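Local structure of conserved protein (Methanothermobacter thermautotrophicus, 1T57) at residues V118-S123 against P131-A136; E137-R140 against G145-V148; V148-A153 against F193-H198. The protein is of unknown function but binds flavin mononucleotide and magnesium, and contains a domain related to the alpha/beta domain of pyruvate kinase. All coordinates share one frame; numbering follows the deposited sequence.

Contact 1 of 3, residues V118-S123 against P131-A136; sequences VGRGIS and PVEIMA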
loop_
_atom_site.group_PDB
_atom_site.type_symbol
_atom_site.label_atom_id
_atom_site.label_comp_id
_atom_site.label_asym_id
_atom_site.label_seq_id
_atom_site.Cartn_x
_atom_site.Cartn_y
_atom_site.Cartn_z
ATOM N N VAL A 118 12.286 6.006 5.950
ATOM C CA VAL A 118 12.808 4.939 5.135
ATOM C C VAL A 118 11.790 4.721 4.000
ATOM O O VAL A 118 12.096 4.119 2.977
ATOM C CB VAL A 118 13.029 3.665 6.037
ATOM C CG1 VAL A 118 13.348 2.420 5.204
ATOM C CG2 VAL A 118 14.185 3.946 7.009
ATOM N N GLY A 119 10.578 5.242 4.169
ATOM C CA GLY A 119 9.606 5.126 3.095
ATOM C C GLY A 119 10.141 5.873 1.858
ATOM O O GLY A 119 9.794 5.561 0.705
ATOM N N ARG A 120 11.002 6.865 2.073
ATOM C CA ARG A 120 11.529 7.580 0.928
ATOM C C ARG A 120 12.641 6.752 0.296
ATOM O O ARG A 120 12.852 6.797 -0.924
ATOM C CB ARG A 120 12.038 8.976 1.321
ATOM C CG ARG A 120 12.661 9.739 0.151
ATOM C CD ARG A 120 13.139 11.103 0.538
ATOM N NE ARG A 120 12.067 12.105 0.545
ATOM C CZ ARG A 120 12.041 13.158 1.363
ATOM N NH1 ARG A 120 13.020 13.342 2.249
ATOM N NH2 ARG A 120 11.057 14.048 1.288
ATOM N N GLY A 121 13.353 5.992 1.116
ATOM C CA GLY A 121 14.409 5.166 0.565
ATOM C C GLY A 121 13.753 4.181 -0.385
ATOM O O GLY A 121 14.243 3.900 -1.487
ATOM N N ILE A 122 12.602 3.677 0.040
ATOM C CA ILE A 122 11.873 2.713 -0.758
ATOM C C ILE A 122 11.463 3.317 -2.084
ATOM O O ILE A 122 11.748 2.732 -3.122
ATOM C CB ILE A 122 10.629 2.208 -0.026
ATOM C CG1 ILE A 122 11.040 1.473 1.270
ATOM C CG2 ILE A 122 9.787 1.326 -0.979
ATOM C CD1 ILE A 122 9.853 0.906 2.086
ATOM N N SER A 123 10.816 4.488 -2.046
ATOM C CA SER A 123 10.359 5.149 -3.265
ATOM C C SER A 123 11.513 5.535 -4.172
ATOM O O SER A 123 11.396 5.456 -5.381
ATOM C CB SER A 123 9.538 6.407 -2.959
ATOM O OG SER A 123 8.297 6.121 -2.352
ATOM N N PRO A 131 2.666 5.154 2.538
ATOM C CA PRO A 131 1.641 5.884 3.290
ATOM C C PRO A 131 2.078 7.184 3.991
ATOM O O PRO A 131 1.411 8.210 3.886
ATOM C CB PRO A 131 1.125 4.815 4.260
ATOM C CG PRO A 131 1.288 3.555 3.440
ATOM C CD PRO A 131 2.679 3.737 2.933
ATOM N N VAL A 132 3.195 7.137 4.702
ATOM C CA VAL A 132 3.683 8.300 5.414
ATOM C C VAL A 132 3.987 9.484 4.505
ATOM O O VAL A 132 3.720 10.625 4.898
ATOM C CB VAL A 132 4.915 7.928 6.286
ATOM C CG1 VAL A 132 5.790 6.956 5.526
ATOM C CG2 VAL A 132 5.696 9.163 6.674
ATOM N N GLU A 133 4.512 9.234 3.300
ATOM C CA GLU A 133 4.822 10.328 2.350
ATOM C C GLU A 133 3.561 11.063 1.855
ATOM O O GLU A 133 3.643 12.223 1.436
ATOM C CB GLU A 133 5.599 9.808 1.128
ATOM C CG GLU A 133 7.016 9.298 1.420
ATOM C CD GLU A 133 7.633 8.489 0.260
ATOM O OE1 GLU A 133 7.045 7.455 -0.133
ATOM O OE2 GLU A 133 8.709 8.884 -0.252
ATOM N N ILE A 134 2.410 10.381 1.889
ATOM C CA ILE A 134 1.148 10.976 1.474
ATOM C C ILE A 134 0.706 11.989 2.530
ATOM O O ILE A 134 0.156 13.043 2.200
ATOM C CB ILE A 134 0.034 9.904 1.277
ATOM C CG1 ILE A 134 0.161 9.263 -0.094
ATOM C CG2 ILE A 134 -1.350 10.526 1.417
ATOM C CD1 ILE A 134 0.995 8.043 -0.108
HETATM N N MSE A 135 0.947 11.674 3.793
HETATM C CA MSE A 135 0.608 12.591 4.877
HETATM C C MSE A 135 1.288 13.928 4.623
HETATM O O MSE A 135 0.699 14.986 4.815
HETATM C CB MSE A 135 1.095 12.033 6.199
HETATM C CG MSE A 135 0.255 10.890 6.766
HETATM SE SE MSE A 135 1.025 10.178 8.399
HETATM C CE MSE A 135 0.455 11.567 9.624
ATOM N N ALA A 136 2.531 13.866 4.159
ATOM C CA ALA A 136 3.295 15.071 3.887
ATOM C C ALA A 136 2.768 15.882 2.692
ATOM O O ALA A 136 2.643 17.102 2.794
ATOM C CB ALA A 136 4.755 14.716 3.673
#
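Two successive helices, 118-126 and 131-139, meet at a steep angle, with E133 of the second reaching across to S123, G119 and R120 of the first in a contact centred about 18 Å from the centre of the chain. The short segments run at 105° to one another and their axes stay 9.4 Å apart, so the meeting depends on one long side chain rather than on interlocked apolar ridges. E133 has CG anti to its carbonyl carbon (chi1 -67°) and an extended chain beyond, which delivers the carboxylate to the flank of the other helix. Its OE1 lies 2.9 Å from S123 OG, and the backbone N of T130, just ahead of E133 in the chain, hydrogen-bonds the same oxygen. The second oxygen, OE2, rests 3.3 Å from R120 CA, against the start of that side chain. R120 continues past E133 to its guanidinium, bending at chi3 (-82°), and its NE stays 4.7 Å from E133 OE2; the opposite charges are near but do not pair. The close approach of the backbones, 7.1 Å between G119 CA and E133 CA, occurs where the glycine has no side chain, with V132 CG1 facing the same spot. Other copies of the protein pack on both helices: P131 meets P131 of the second subunit, and I122 meets I134 of the fourth. Within the chain, helix 131-139 leads on from this corner to helix 144-158, while M135 leans on F193, ahead of strand 196-204.

Contact 2 of 3, residues E137-R140 against G145-V148; sequences ETLR and GFKV. With FMN (flavin mononucleotide), chain E.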
loop_
_atom_site.group_PDB
_atom_site.type_symbol
_atom_site.label_atom_id
_atom_site.label_comp_id
_atom_site.label_asym_id
_atom_site.label_seq_id
_atom_site.Cartn_x
_atom_site.Cartn_y
_atom_site.Cartn_z
ATOM N N GLU A 137 2.465 15.218 1.571
ATOM C CA GLU A 137 1.964 15.942 0.419
ATOM C C GLU A 137 0.625 16.583 0.808
ATOM O O GLU A 137 0.280 17.688 0.353
ATOM C CB GLU A 137 1.788 15.020 -0.782
ATOM C CG GLU A 137 2.121 15.707 -2.101
ATOM C CD GLU A 137 3.553 16.229 -2.129
ATOM O OE1 GLU A 137 3.913 17.001 -3.045
ATOM O OE2 GLU A 137 4.325 15.873 -1.221
ATOM N N THR A 138 -0.123 15.890 1.663
ATOM C CA THR A 138 -1.401 16.386 2.121
ATOM C C THR A 138 -1.206 17.661 2.967
ATOM O O THR A 138 -1.919 18.669 2.783
ATOM C CB THR A 138 -2.121 15.307 2.918
ATOM O OG1 THR A 138 -2.176 14.120 2.123
ATOM C CG2 THR A 138 -3.547 15.737 3.256
ATOM N N LEU A 139 -0.231 17.623 3.876
ATOM C CA LEU A 139 0.037 18.788 4.706
ATOM C C LEU A 139 0.463 19.964 3.849
ATOM O O LEU A 139 0.104 21.110 4.138
ATOM C CB LEU A 139 1.082 18.451 5.763
ATOM C CG LEU A 139 0.338 17.681 6.853
ATOM C CD1 LEU A 139 1.256 17.196 7.902
ATOM C CD2 LEU A 139 -0.751 18.607 7.438
ATOM N N ARG A 140 1.189 19.656 2.776
ATOM C CA ARG A 140 1.676 20.653 1.825
ATOM C C ARG A 140 0.602 21.466 1.063
ATOM O O ARG A 140 0.909 22.522 0.491
ATOM C CB ARG A 140 2.639 19.986 0.813
ATOM C CG ARG A 140 4.044 19.755 1.353
ATOM C CD ARG A 140 4.923 18.952 0.392
ATOM N NE ARG A 140 6.329 18.950 0.815
ATOM C CZ ARG A 140 7.142 17.901 0.691
ATOM N NH1 ARG A 140 6.685 16.784 0.145
ATOM N NH2 ARG A 140 8.387 17.940 1.161
ATOM N N GLY A 145 6.087 24.840 4.899
ATOM C CA GLY A 145 6.364 24.948 6.315
ATOM C C GLY A 145 5.273 24.269 7.140
ATOM O O GLY A 145 5.559 23.678 8.157
ATOM N N PHE A 146 4.030 24.320 6.677
ATOM C CA PHE A 146 2.945 23.705 7.429
ATOM C C PHE A 146 3.300 22.237 7.619
ATOM O O PHE A 146 3.043 21.628 8.664
ATOM C CB PHE A 146 1.619 23.843 6.671
ATOM C CG PHE A 146 0.390 23.584 7.510
ATOM C CD1 PHE A 146 -0.283 24.634 8.109
ATOM C CD2 PHE A 146 -0.124 22.305 7.646
ATOM C CE1 PHE A 146 -1.447 24.422 8.836
ATOM C CE2 PHE A 146 -1.288 22.078 8.373
ATOM C CZ PHE A 146 -1.955 23.148 8.966
ATOM N N LYS A 147 3.927 21.663 6.607
ATOM C CA LYS A 147 4.282 20.262 6.683
ATOM C C LYS A 147 5.492 20.070 7.561
ATOM O O LYS A 147 5.534 19.115 8.300
ATOM C CB LYS A 147 4.494 19.676 5.266
ATOM C CG LYS A 147 5.917 19.258 4.871
ATOM C CD LYS A 147 6.195 17.815 5.197
ATOM C CE LYS A 147 7.295 17.218 4.292
ATOM N NZ LYS A 147 8.718 17.330 4.746
ATOM N N VAL A 148 6.459 20.991 7.538
ATOM C CA VAL A 148 7.635 20.752 8.378
ATOM C C VAL A 148 7.282 20.932 9.818
ATOM O O VAL A 148 7.832 20.255 10.685
ATOM C CB VAL A 148 8.895 21.633 8.000
ATOM C CG1 VAL A 148 8.790 22.135 6.590
ATOM C CG2 VAL A 148 9.116 22.718 8.989
HETATM N N1 FMN E . 11.765 23.145 3.607
HETATM C C2 FMN E . 10.821 22.963 2.603
HETATM O O2 FMN E . 10.499 23.890 1.885
HETATM N N3 FMN E . 10.091 21.814 2.460
HETATM C C4 FMN E . 10.414 20.704 3.197
HETATM O O4 FMN E . 9.674 19.714 3.143
HETATM C C4A FMN E . 11.337 20.864 4.234
HETATM N N5 FMN E . 11.652 19.791 5.037
HETATM C C5A FMN E . 12.331 20.032 6.208
HETATM C C6 FMN E . 12.621 18.942 7.011
HETATM C C7 FMN E . 13.402 19.080 8.124
HETATM C C7M FMN E . 13.713 17.829 8.881
HETATM C C8 FMN E . 14.273 20.161 8.185
HETATM C C8M FMN E . 15.257 20.301 9.334
HETATM C C9 FMN E . 14.022 21.258 7.364
HETATM C C9A FMN E . 12.982 21.250 6.428
HETATM N N10 FMN E . 12.891 22.255 5.455
HETATM C C10 FMN E . 11.947 22.110 4.469
HETATM C "C1'" FMN E . 13.591 23.590 5.589
HETATM C "C2'" FMN E . 12.903 24.403 6.649
HETATM O "O2'" FMN E . 11.505 24.450 6.340
HETATM C "C3'" FMN E . 13.422 25.823 6.667
HETATM O "O3'" FMN E . 13.302 26.411 5.407
HETATM C "C4'" FMN E . 14.734 26.173 7.389
HETATM O "O4'" FMN E . 14.733 27.581 7.411
HETATM C "C5'" FMN E . 16.125 25.968 6.829
HETATM O "O5'" FMN E . 16.918 26.669 7.761
HETATM P P FMN E . 18.029 27.803 7.501
HETATM O O1P FMN E . 18.794 27.937 8.773
HETATM O O2P FMN E . 17.424 29.166 7.113
HETATM O O3P FMN E . 18.933 27.271 6.382
#
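L139 of helix 131-139 and R140, next in sequence, fold back on F146 and K147 of helix 144-158, making a tight helix-to-helix turn that forms part of the FMN pocket. The CA atoms of L139 and K147 are only 4.9 Å apart, and CB of L139 lies 3.7 Å from CB of K147. L139 has CG anti to its carbonyl carbon, chi1 -79°, and sends CD2 to the rim of the F146 ring: the methyl lies in the ring plane, 3.6 Å from CE2, with the two side chains crossing at about a right angle. R140 and K147 instead run side by side and point the same way. The arginine is extended from CG to NE, whereas the lysine is bent at chi2 (91°), which brings its CE over one face of the guanidinium, off toward the rim and 3.4 Å from R140 NH2; a second bend, at chi4, turns NZ to the flavin. Both cations converge on FMN O4, with hydrogen bonds of 3.0 Å from R140 NH2 and from K147 NZ. Two positive donors on this carbonyl would probably draw electron density from the flavin ring. E151 and E137 offset the charges through salt bridges to K147 NZ and R140 NH1, while R140 NE donates to OE1 of Q144. These bonds fix the rotation of the guanidinium. T138 of the third subunit packs on L139, and R196 of that subunit bonds to R140 O. R140 NH1 meets E137 OE2 at 2.9 Å on the syn side; OE2 sits nearly in the guanidinium plane, but NH1 lies 16° out of the carboxylate plane.

Contact 3 of 3, residues V148-A153 against F193-H198; sequences VCVEIA and FDLRIH. With FMN (flavin mononucleotide), chain E.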
loop_
_atom_site.group_PDB
_atom_site.type_symbol
_atom_site.label_atom_id
_atom_site.label_comp_id
_atom_site.label_asym_id
_atom_site.label_seq_id
_atom_site.Cartn_x
_atom_site.Cartn_y
_atom_site.Cartn_z
ATOM N N VAL A 148 6.459 20.991 7.538
ATOM C CA VAL A 148 7.635 20.752 8.378
ATOM C C VAL A 148 7.282 20.932 9.818
ATOM O O VAL A 148 7.832 20.255 10.685
ATOM C CB VAL A 148 8.895 21.633 8.000
ATOM C CG1 VAL A 148 8.790 22.135 6.590
ATOM C CG2 VAL A 148 9.116 22.718 8.989
ATOM N N CYS A 149 6.324 21.819 10.052
ATOM C CA CYS A 149 5.850 22.100 11.390
ATOM C C CYS A 149 5.383 20.866 12.136
ATOM O O CYS A 149 5.831 20.671 13.262
ATOM C CB CYS A 149 4.739 23.162 11.365
ATOM S SG CYS A 149 5.365 24.860 11.545
ATOM N N VAL A 150 4.511 20.027 11.553
ATOM C CA VAL A 150 4.114 18.838 12.305
ATOM C C VAL A 150 5.276 17.855 12.288
ATOM O O VAL A 150 5.583 17.216 13.302
ATOM C CB VAL A 150 2.786 18.135 11.757
ATOM C CG1 VAL A 150 2.089 19.008 10.791
ATOM C CG2 VAL A 150 3.078 16.797 11.158
ATOM N N GLU A 151 5.947 17.758 11.143
ATOM C CA GLU A 151 7.067 16.837 11.004
ATOM C C GLU A 151 8.137 17.018 12.077
ATOM O O GLU A 151 8.564 16.061 12.725
ATOM C CB GLU A 151 7.708 16.987 9.626
ATOM C CG GLU A 151 8.795 15.942 9.382
ATOM C CD GLU A 151 9.334 15.919 7.958
ATOM O OE1 GLU A 151 9.524 14.803 7.423
ATOM O OE2 GLU A 151 9.587 16.994 7.371
ATOM N N ILE A 152 8.607 18.244 12.249
ATOM C CA ILE A 152 9.625 18.454 13.261
ATOM C C ILE A 152 8.981 18.271 14.649
ATOM O O ILE A 152 9.660 17.924 15.618
ATOM C CB ILE A 152 10.329 19.870 13.113
ATOM C CG1 ILE A 152 9.313 21.007 13.011
ATOM C CG2 ILE A 152 11.138 19.943 11.826
ATOM C CD1 ILE A 152 9.920 22.394 13.193
ATOM N N ALA A 153 7.670 18.464 14.749
ATOM C CA ALA A 153 7.031 18.296 16.056
ATOM C C ALA A 153 7.147 16.834 16.474
ATOM O O ALA A 153 7.505 16.539 17.600
ATOM C CB ALA A 153 5.529 18.766 16.025
ATOM N N PHE A 193 -1.585 10.359 14.900
ATOM C CA PHE A 193 -2.880 10.963 14.717
ATOM C C PHE A 193 -3.458 11.538 15.971
ATOM O O PHE A 193 -4.618 11.889 16.004
ATOM C CB PHE A 193 -3.818 9.985 14.016
ATOM C CG PHE A 193 -3.422 9.746 12.589
ATOM C CD1 PHE A 193 -3.380 10.807 11.680
ATOM C CD2 PHE A 193 -3.026 8.488 12.157
ATOM C CE1 PHE A 193 -2.944 10.604 10.372
ATOM C CE2 PHE A 193 -2.588 8.277 10.846
ATOM C CZ PHE A 193 -2.549 9.341 9.957
ATOM N N ASP A 194 -2.613 11.667 16.988
ATOM C CA ASP A 194 -2.982 12.301 18.244
ATOM C C ASP A 194 -2.368 13.724 18.242
ATOM O O ASP A 194 -2.425 14.454 19.243
ATOM C CB ASP A 194 -2.420 11.533 19.438
ATOM C CG ASP A 194 -3.251 10.329 19.817
ATOM O OD1 ASP A 194 -4.086 9.875 18.992
ATOM O OD2 ASP A 194 -3.055 9.836 20.959
ATOM N N LEU A 195 -1.777 14.115 17.119
ATOM C CA LEU A 195 -1.161 15.433 17.013
ATOM C C LEU A 195 -2.262 16.440 16.761
ATOM O O LEU A 195 -3.107 16.232 15.907
ATOM C CB LEU A 195 -0.152 15.453 15.875
ATOM C CG LEU A 195 0.727 16.695 15.902
ATOM C CD1 LEU A 195 2.098 16.350 15.314
ATOM C CD2 LEU A 195 0.028 17.838 15.149
ATOM N N ARG A 196 -2.257 17.532 17.510
ATOM C CA ARG A 196 -3.324 18.507 17.363
ATOM C C ARG A 196 -2.811 19.863 16.928
ATOM O O ARG A 196 -1.857 20.395 17.517
ATOM C CB ARG A 196 -4.130 18.661 18.683
ATOM C CG ARG A 196 -4.794 17.380 19.224
ATOM C CD ARG A 196 -5.759 16.767 18.159
ATOM N NE ARG A 196 -6.753 17.733 17.664
ATOM C CZ ARG A 196 -7.502 17.552 16.566
ATOM N NH1 ARG A 196 -7.381 16.444 15.843
ATOM N NH2 ARG A 196 -8.360 18.481 16.168
ATOM N N ILE A 197 -3.447 20.413 15.892
ATOM C CA ILE A 197 -3.073 21.714 15.403
ATOM C C ILE A 197 -4.090 22.702 15.965
ATOM O O ILE A 197 -5.277 22.642 15.655
ATOM C CB ILE A 197 -3.031 21.726 13.865
ATOM C CG1 ILE A 197 -1.880 20.820 13.406
ATOM C CG2 ILE A 197 -2.848 23.157 13.350
ATOM C CD1 ILE A 197 -1.645 20.802 11.923
ATOM N N HIS A 198 -3.597 23.614 16.787
ATOM C CA HIS A 198 -4.440 24.611 17.450
ATOM C C HIS A 198 -4.603 25.996 16.776
ATOM O O HIS A 198 -5.723 26.410 16.462
ATOM C CB HIS A 198 -3.941 24.768 18.894
ATOM C CG HIS A 198 -3.921 23.480 19.670
ATOM N ND1 HIS A 198 -2.884 23.133 20.508
ATOM C CD2 HIS A 198 -4.836 22.483 19.770
ATOM C CE1 HIS A 198 -3.158 21.980 21.098
ATOM N NE2 HIS A 198 -4.334 21.565 20.667
HETATM N N1 FMN E . 11.765 23.145 3.607
HETATM C C2 FMN E . 10.821 22.963 2.603
HETATM O O2 FMN E . 10.499 23.890 1.885
HETATM N N3 FMN E . 10.091 21.814 2.460
HETATM C C4 FMN E . 10.414 20.704 3.197
HETATM O O4 FMN E . 9.674 19.714 3.143
HETATM C C4A FMN E . 11.337 20.864 4.234
HETATM N N5 FMN E . 11.652 19.791 5.037
HETATM C C5A FMN E . 12.331 20.032 6.208
HETATM C C6 FMN E . 12.621 18.942 7.011
HETATM C C7 FMN E . 13.402 19.080 8.124
HETATM C C7M FMN E . 13.713 17.829 8.881
HETATM C C8 FMN E . 14.273 20.161 8.185
HETATM C C8M FMN E . 15.257 20.301 9.334
HETATM C C9 FMN E . 14.022 21.258 7.364
HETATM C C9A FMN E . 12.982 21.250 6.428
HETATM N N10 FMN E . 12.891 22.255 5.455
HETATM C C10 FMN E . 11.947 22.110 4.469
HETATM C "C1'" FMN E . 13.591 23.590 5.589
HETATM C "C2'" FMN E . 12.903 24.403 6.649
HETATM O "O2'" FMN E . 11.505 24.450 6.340
HETATM C "C3'" FMN E . 13.422 25.823 6.667
HETATM O "O3'" FMN E . 13.302 26.411 5.407
HETATM C "C4'" FMN E . 14.734 26.173 7.389
HETATM O "O4'" FMN E . 14.733 27.581 7.411
HETATM C "C5'" FMN E . 16.125 25.968 6.829
HETATM O "O5'" FMN E . 16.918 26.669 7.761
HETATM P P FMN E . 18.029 27.803 7.501
HETATM O O1P FMN E . 18.794 27.937 8.773
HETATM O O2P FMN E . 17.424 29.166 7.113
HETATM O O3P FMN E . 18.933 27.271 6.382
#
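Helix 144-158 packs on the loop-to-strand junction at the start of strand 196-204, in the mixed sheet, a buried apolar contact that brings V150 and A153 onto L195 and I197. The contact is small, 137 Å² in all, and is made chiefly by aliphatic carbons. L195 carries most of it. With CG anti to the backbone N (chi1 -168°), the leucine extends its CD1 methyl into the angle between two residues one helical turn apart, 4.0 Å from V150 CB and 4.3 Å from A153 CB. I197 adds the tip of its side chain: CD1 comes to 4.3 Å from V150 CG1, although the CB bond of the isoleucine does not aim at the helix. V150 therefore receives both L195, from the loop, at its CB and I197, from the strand, at a methyl. On the cofactor side the helix offers V148 and the carboxylate of E151. V148 CG1 lies 3.6 Å from FMN O2', and E151 OE2 lies 3.6 Å from FMN C6. E151 is held by a salt bridge from K147 and by the backbone N of L115, which fix its carboxylate beside the flavin. I197 also lies near a bound magnesium ion, about 5 Å from its side chain, and packs on V142 of the third subunit. Around the contact, strand 180-185 pairs with strand 196-204 and receives C149 and A153, strand 54-58 takes V148 and I152, and L139 of helix 131-139 covers V150.

Overall arrangement
Contacts 2 and 3 are buried, about 10 Å apart between centres, and share V148 and helix 144-158; contact 1 is only partly buried, lying farther out. Helix 131-139 belongs to contacts 1 and 2, and touches between their residues join all three: A136 meets K147, M135 meets F193, and L139 and F146 meet V150 and I197. Chemistry follows position. A carboxylate laid against a helix flank makes contact 1, an arginine and a lysine converging on a flavin oxygen dominate contact 2, and aliphatic side chains make contact 3 against the start of a sheet strand. The third subunit reaches each of them, so the helical corner is also part of the assembly interface.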